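Local coordinates for probable hydrolase (Pseudomonas aeruginosa, PDB 7AL6), which is of unknown function but adopts the alpha/beta hydrolase fold and is probably a hydrolase, perhaps a lipolytic one, at residues 119-127 with 276-286. Sequence-based numbering, arbitrary orientation.
Sequences IERLALIDG and VARVFAAFFAR
Arg121 of strand 119-125 reaches across to the very end of the chain, a worked example of one arginine pairing an apolar base against rings with a charged tip at a chain terminus. CB lies against two rings of helix 270-284, 3.9 Å from CE2 of Phe283 and 4.0 Å from CE1 of Phe284. A bend at chi2 (-92°) then turns the chain toward the C-terminal carboxylate; CD approaches both CZ of Phe283 and O of Arg286, and the guanidinium grips that carboxylate side-on. NE donates to Arg286 O at 3.0 Å, almost straight at 170° and in the guanidinium plane, while NH1 makes a 3.1 Å salt bridge to Arg286 OXT. The remaining nitrogen, NH2, bonds back to Glu120 O, so all three nitrogens are engaged and the group's rotation is fixed. The guanidinium of Arg286 forms its own salt bridge, to Glu255.

Deeper in, the polar grip gives way to aromatic packing. Ala123 sets CB over the centre of the Phe280 ring, a CH-pi contact 3.6 Å from the centroid, and also touches Phe284 CE2. The edge of the Phe280 ring meets Ile125, whose CG1 comes within 3.5 Å of CE2; Leu124 O lies near the same ring's plane. Phe283 leans obliquely on the strand, with CE2 3.4 Å from Leu122 O.

The two backbones come closest at Ala123 and Phe280, the helix segment running nearly antiparallel to the strand (171°). Leu122 and Leu124 point to the other side of the sheet, onto helix 103-114. The result is a three-layer alpha/beta/alpha sandwich, as in the alpha/beta hydrolase fold: the C-terminal helix packs on an interior strand of the main sheet whose end leads to Asp126, hydrogen-bonded to His263 and probably the acid of a Ser-His-Asp triad.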
ATOM      1  N   ILE A 119      -8.046   2.020  30.788  1.00 30.95           N
ATOM      2  CA  ILE A 119      -7.537   3.371  31.020  1.00 28.12           C
ATOM      3  C   ILE A 119      -7.537   3.673  32.518  1.00 28.38           C
ATOM      4  O   ILE A 119      -8.594   3.700  33.168  1.00 34.94           O
ATOM      5  CB  ILE A 119      -8.372   4.419  30.266  1.00 28.39           C
ATOM      6  CG1 ILE A 119      -8.463   4.109  28.789  1.00 25.33           C
ATOM      7  CG2 ILE A 119      -7.771   5.793  30.493  1.00 28.32           C
ATOM      8  CD1 ILE A 119      -7.071   3.904  28.111  1.00 24.23           C
ATOM      9  N   GLU A 120      -6.361   3.907  33.071  1.00 26.97           N
ATOM     10  CA  GLU A 120      -6.270   4.086  34.511  1.00 33.73           C
ATOM     11  C   GLU A 120      -6.625   5.519  34.947  1.00 33.19           C
ATOM     12  O   GLU A 120      -7.306   5.696  35.955  1.00 26.57           O
ATOM     13  CB  GLU A 120      -4.879   3.729  34.992  1.00 31.39           C
ATOM     14  CG  GLU A 120      -4.538   2.251  34.833  1.00 42.32           C
ATOM     15  CD  GLU A 120      -3.169   1.892  35.379  1.00 54.01           C
ATOM     16  OE1 GLU A 120      -3.146   1.229  36.446  1.00 63.56           O
ATOM     17  OE2 GLU A 120      -2.130   2.244  34.744  1.00 54.75           O
ATOM     18  N   ARG A 121      -6.123   6.517  34.228  1.00 26.13           N
ATOM     19  CA  ARG A 121      -6.300   7.959  34.511  1.00 26.02           C
ATOM     20  C   ARG A 121      -6.330   8.787  33.215  1.00 31.92           C
ATOM     21  O   ARG A 121      -5.753   8.361  32.242  1.00 23.61           O
ATOM     22  CB  ARG A 121      -5.152   8.442  35.401  1.00 30.37           C
ATOM     23  CG  ARG A 121      -4.880   7.596  36.635  1.00 33.74           C
ATOM     24  CD  ARG A 121      -5.646   8.081  37.844  1.00 35.72           C
ATOM     25  NE  ARG A 121      -5.364   7.419  39.104  1.00 31.21           N
ATOM     26  CZ  ARG A 121      -5.959   6.324  39.542  1.00 34.40           C
ATOM     27  NH1 ARG A 121      -5.649   5.847  40.723  1.00 34.03           N
ATOM     28  NH2 ARG A 121      -6.855   5.704  38.814  1.00 26.69           N
ATOM     29  N   LEU A 122      -6.985   9.942  33.231  1.00 24.09           N
ATOM     30  CA  LEU A 122      -7.002  10.891  32.096  1.00 25.33           C
ATOM     31  C   LEU A 122      -6.477  12.252  32.559  1.00 29.07           C
ATOM     32  O   LEU A 122      -7.021  12.769  33.509  1.00 28.39           O
ATOM     33  CB  LEU A 122      -8.421  11.108  31.585  1.00 23.96           C
ATOM     34  CG  LEU A 122      -9.045  10.050  30.701  1.00 31.26           C
ATOM     35  CD1 LEU A 122     -10.162  10.674  29.900  1.00 26.86           C
ATOM     36  CD2 LEU A 122      -8.029   9.395  29.794  1.00 37.09           C
ATOM     37  N   ALA A 123      -5.465  12.811  31.911  1.00 22.87           N
ATOM     38  CA  ALA A 123      -4.981  14.184  32.132  1.00 20.82           C
ATOM     39  C   ALA A 123      -5.307  14.915  30.830  1.00 30.20           C
ATOM     40  O   ALA A 123      -4.773  14.550  29.801  1.00 25.20           O
ATOM     41  CB  ALA A 123      -3.531  14.208  32.494  1.00 24.24           C
ATOM     42  N   LEU A 124      -6.187  15.896  30.890  1.00 24.63           N
ATOM     43  CA  LEU A 124      -6.684  16.579  29.703  1.00 21.96           C
ATOM     44  C   LEU A 124      -6.257  18.042  29.736  1.00 34.39           C
ATOM     45  O   LEU A 124      -6.401  18.710  30.772  1.00 27.91           O
ATOM     46  CB  LEU A 124      -8.183  16.455  29.605  1.00 23.89           C
ATOM     47  CG  LEU A 124      -8.767  15.045  29.744  1.00 23.11           C
ATOM     48  CD1 LEU A 124     -10.272  15.093  29.676  1.00 27.58           C
ATOM     49  CD2 LEU A 124      -8.239  14.108  28.650  1.00 27.25           C
ATOM     50  N   ILE A 125      -5.762  18.536  28.606  1.00 25.52           N
ATOM     51  CA  ILE A 125      -5.375  19.960  28.460  1.00 25.13           C
ATOM     52  C   ILE A 125      -6.315  20.648  27.457  1.00 32.27           C
ATOM     53  O   ILE A 125      -6.201  20.379  26.269  1.00 25.36           O
ATOM     54  CB  ILE A 125      -3.905  20.136  28.061  1.00 25.95           C
ATOM     55  CG1 ILE A 125      -2.955  19.390  28.991  1.00 29.52           C
ATOM     56  CG2 ILE A 125      -3.559  21.602  27.988  1.00 28.04           C
ATOM     57  CD1 ILE A 125      -1.544  19.357  28.507  1.00 29.13           C
ATOM     58  N   ASP A 126      -7.253  21.456  27.940  1.00 28.37           N
ATOM     59  CA  ASP A 126      -8.121  22.347  27.149  1.00 24.48           C
ATOM     60  C   ASP A 126      -8.880  21.632  26.035  1.00 26.26           C
ATOM     61  O   ASP A 126      -8.966  22.193  24.991  1.00 28.36           O
ATOM     62  CB  ASP A 126      -7.296  23.493  26.585  1.00 29.67           C
ATOM     63  CG  ASP A 126      -8.071  24.789  26.551  1.00 39.12           C
ATOM     64  OD1 ASP A 126      -8.671  25.095  27.543  1.00 31.12           O
ATOM     65  OD2 ASP A 126      -8.073  25.425  25.529  1.00 30.19           O
ATOM     66  N   GLY A 127      -9.374  20.432  26.272  1.00 28.76           N
ATOM     67  CA  GLY A 127     -10.190  19.674  25.317  1.00 25.61           C
ATOM     68  C   GLY A 127     -11.081  18.698  26.034  1.00 20.38           C
ATOM     69  O   GLY A 127     -10.682  18.223  27.049  1.00 28.01           O
ATOM     70  N   VAL A 276       1.030  23.620  34.453  1.00 28.04           N
ATOM     71  CA  VAL A 276       0.376  22.368  34.092  1.00 27.87           C
ATOM     72  C   VAL A 276       1.071  21.198  34.760  1.00 26.46           C
ATOM     73  O   VAL A 276       0.427  20.303  35.322  1.00 29.38           O
ATOM     74  CB  VAL A 276       0.317  22.207  32.561  1.00 33.57           C
ATOM     75  CG1 VAL A 276      -0.266  20.826  32.232  1.00 29.17           C
ATOM     76  CG2 VAL A 276      -0.524  23.331  31.960  1.00 27.22           C
ATOM     77  N   ALA A 277       2.404  21.197  34.760  1.00 32.09           N
ATOM     78  CA  ALA A 277       3.110  20.073  35.337  1.00 29.14           C
ATOM     79  C   ALA A 277       2.774  19.895  36.813  1.00 34.34           C
ATOM     80  O   ALA A 277       2.688  18.754  37.312  1.00 30.74           O
ATOM     81  CB  ALA A 277       4.609  20.275  35.136  1.00 35.20           C
ATOM     82  N   ARG A 278       2.659  21.005  37.553  1.00 33.36           N
ATOM     83  CA  ARG A 278       2.368  20.880  38.981  1.00 33.50           C
ATOM     84  C   ARG A 278       1.032  20.194  39.176  1.00 28.68           C
ATOM     85  O   ARG A 278       0.888  19.317  40.031  1.00 34.61           O
ATOM     86  CB  ARG A 278       2.329  22.251  39.656  1.00 38.33           C
ATOM     87  CG  ARG A 278       3.678  22.811  40.014  1.00 49.63           C
ATOM     88  CD  ARG A 278       3.514  24.296  40.441  1.00 70.10           C
ATOM     89  NE  ARG A 278       4.779  25.020  40.586  1.00 85.84           N
ATOM     90  CZ  ARG A 278       5.805  24.621  41.332  1.00 84.96           C
ATOM     91  NH1 ARG A 278       5.719  23.512  42.063  1.00 82.57           N
ATOM     92  NH2 ARG A 278       6.910  25.356  41.376  1.00 87.64           N
ATOM     93  N   VAL A 279       0.043  20.570  38.385  1.00 30.71           N
ATOM     94  CA  VAL A 279      -1.316  19.986  38.489  1.00 23.92           C
ATOM     95  C   VAL A 279      -1.277  18.484  38.191  1.00 33.57           C
ATOM     96  O   VAL A 279      -1.679  17.730  39.046  1.00 28.97           O
ATOM     97  CB  VAL A 279      -2.261  20.692  37.509  1.00 28.41           C
ATOM     98  CG1 VAL A 279      -3.538  19.906  37.304  1.00 28.48           C
ATOM     99  CG2 VAL A 279      -2.562  22.110  37.939  1.00 31.83           C
ATOM    100  N   PHE A 280      -0.685  18.083  37.070  1.00 31.54           N
ATOM    101  CA  PHE A 280      -0.629  16.677  36.595  1.00 31.81           C
ATOM    102  C   PHE A 280       0.259  15.822  37.500  1.00 22.35           C
ATOM    103  O   PHE A 280      -0.098  14.719  37.725  1.00 29.58           O
ATOM    104  CB  PHE A 280      -0.272  16.622  35.111  1.00 28.91           C
ATOM    105  CG  PHE A 280      -1.383  17.078  34.209  1.00 22.83           C
ATOM    106  CD1 PHE A 280      -2.690  17.088  34.650  1.00 25.42           C
ATOM    107  CD2 PHE A 280      -1.118  17.518  32.932  1.00 25.35           C
ATOM    108  CE1 PHE A 280      -3.705  17.526  33.828  1.00 25.61           C
ATOM    109  CE2 PHE A 280      -2.134  17.955  32.108  1.00 26.14           C
ATOM    110  CZ  PHE A 280      -3.423  17.951  32.557  1.00 29.02           C
ATOM    111  N   ALA A 281       1.366  16.349  37.995  1.00 29.02           N
ATOM    112  CA  ALA A 281       2.300  15.617  38.872  1.00 31.01           C
ATOM    113  C   ALA A 281       1.564  15.228  40.156  1.00 32.70           C
ATOM    114  O   ALA A 281       1.727  14.128  40.593  1.00 34.16           O
ATOM    115  CB  ALA A 281       3.523  16.431  39.147  1.00 33.28           C
ATOM    116  N   ALA A 282       0.762  16.111  40.724  1.00 37.08           N
ATOM    117  CA  ALA A 282      -0.017  15.745  41.911  1.00 36.78           C
ATOM    118  C   ALA A 282      -1.135  14.769  41.560  1.00 29.52           C
ATOM    119  O   ALA A 282      -1.378  13.817  42.299  1.00 37.18           O
ATOM    120  CB  ALA A 282      -0.589  16.991  42.588  1.00 35.96           C
ATOM    121  N   PHE A 283      -1.769  14.932  40.415  1.00 29.71           N
ATOM    122  CA  PHE A 283      -2.867  14.046  39.975  1.00 29.81           C
ATOM    123  C   PHE A 283      -2.368  12.608  39.783  1.00 36.47           C
ATOM    124  O   PHE A 283      -2.963  11.699  40.315  1.00 29.06           O
ATOM    125  CB  PHE A 283      -3.491  14.602  38.701  1.00 30.67           C
ATOM    126  CG  PHE A 283      -4.520  13.712  38.074  1.00 29.41           C
ATOM    127  CD1 PHE A 283      -5.756  13.539  38.658  1.00 34.03           C
ATOM    128  CD2 PHE A 283      -4.240  13.033  36.912  1.00 28.99           C
ATOM    129  CE1 PHE A 283      -6.699  12.716  38.075  1.00 28.47           C
ATOM    130  CE2 PHE A 283      -5.184  12.214  36.330  1.00 26.99           C
ATOM    131  CZ  PHE A 283      -6.410  12.056  36.913  1.00 31.36           C
ATOM    132  N   PHE A 284      -1.231  12.439  39.125  1.00 34.26           N
ATOM    133  CA  PHE A 284      -0.629  11.130  38.784  1.00 30.62           C
ATOM    134  C   PHE A 284      -0.106  10.424  40.027  1.00 36.82           C
ATOM    135  O   PHE A 284       0.010   9.238  39.964  1.00 43.68           O
ATOM    136  CB  PHE A 284       0.389  11.273  37.663  1.00 29.92           C
ATOM    137  CG  PHE A 284      -0.279  11.266  36.319  1.00 33.42           C
ATOM    138  CD1 PHE A 284      -1.011  10.172  35.906  1.00 31.08           C
ATOM    139  CD2 PHE A 284      -0.236  12.374  35.507  1.00 27.63           C
ATOM    140  CE1 PHE A 284      -1.659  10.180  34.692  1.00 30.64           C
ATOM    141  CE2 PHE A 284      -0.864  12.368  34.282  1.00 31.81           C
ATOM    142  CZ  PHE A 284      -1.589  11.280  33.886  1.00 32.30           C
ATOM    143  N   ALA A 285       0.220  11.156  41.079  1.00 36.59           N
ATOM    144  CA  ALA A 285       0.667  10.614  42.376  1.00 38.36           C
ATOM    145  C   ALA A 285      -0.502   9.934  43.103  1.00 43.42           C
ATOM    146  O   ALA A 285      -0.233   9.234  44.040  1.00 45.23           O
ATOM    147  CB  ALA A 285       1.284  11.691  43.212  1.00 40.76           C
ATOM    148  N   ARG A 286      -1.739  10.139  42.672  1.00 42.27           N
ATOM    149  CA  ARG A 286      -2.950   9.532  43.274  1.00 40.47           C
ATOM    150  C   ARG A 286      -3.587   8.545  42.291  1.00 48.73           C
ATOM    151  O   ARG A 286      -3.474   8.716  41.105  1.00 38.60           O
ATOM    152  CB  ARG A 286      -3.987  10.599  43.618  1.00 38.64           C
ATOM    153  CG  ARG A 286      -3.530  11.644  44.613  1.00 45.81           C
ATOM    154  CD  ARG A 286      -4.674  12.551  44.980  1.00 43.75           C
ATOM    155  NE  ARG A 286      -4.732  13.752  44.180  1.00 44.94           N
ATOM    156  CZ  ARG A 286      -5.609  13.981  43.227  1.00 37.59           C
ATOM    157  NH1 ARG A 286      -6.500  13.072  42.902  1.00 41.83           N
ATOM    158  NH2 ARG A 286      -5.578  15.121  42.584  1.00 45.48           N
ATOM    159  OXT ARG A 286      -4.208   7.613  42.773  1.00 45.53           O
TER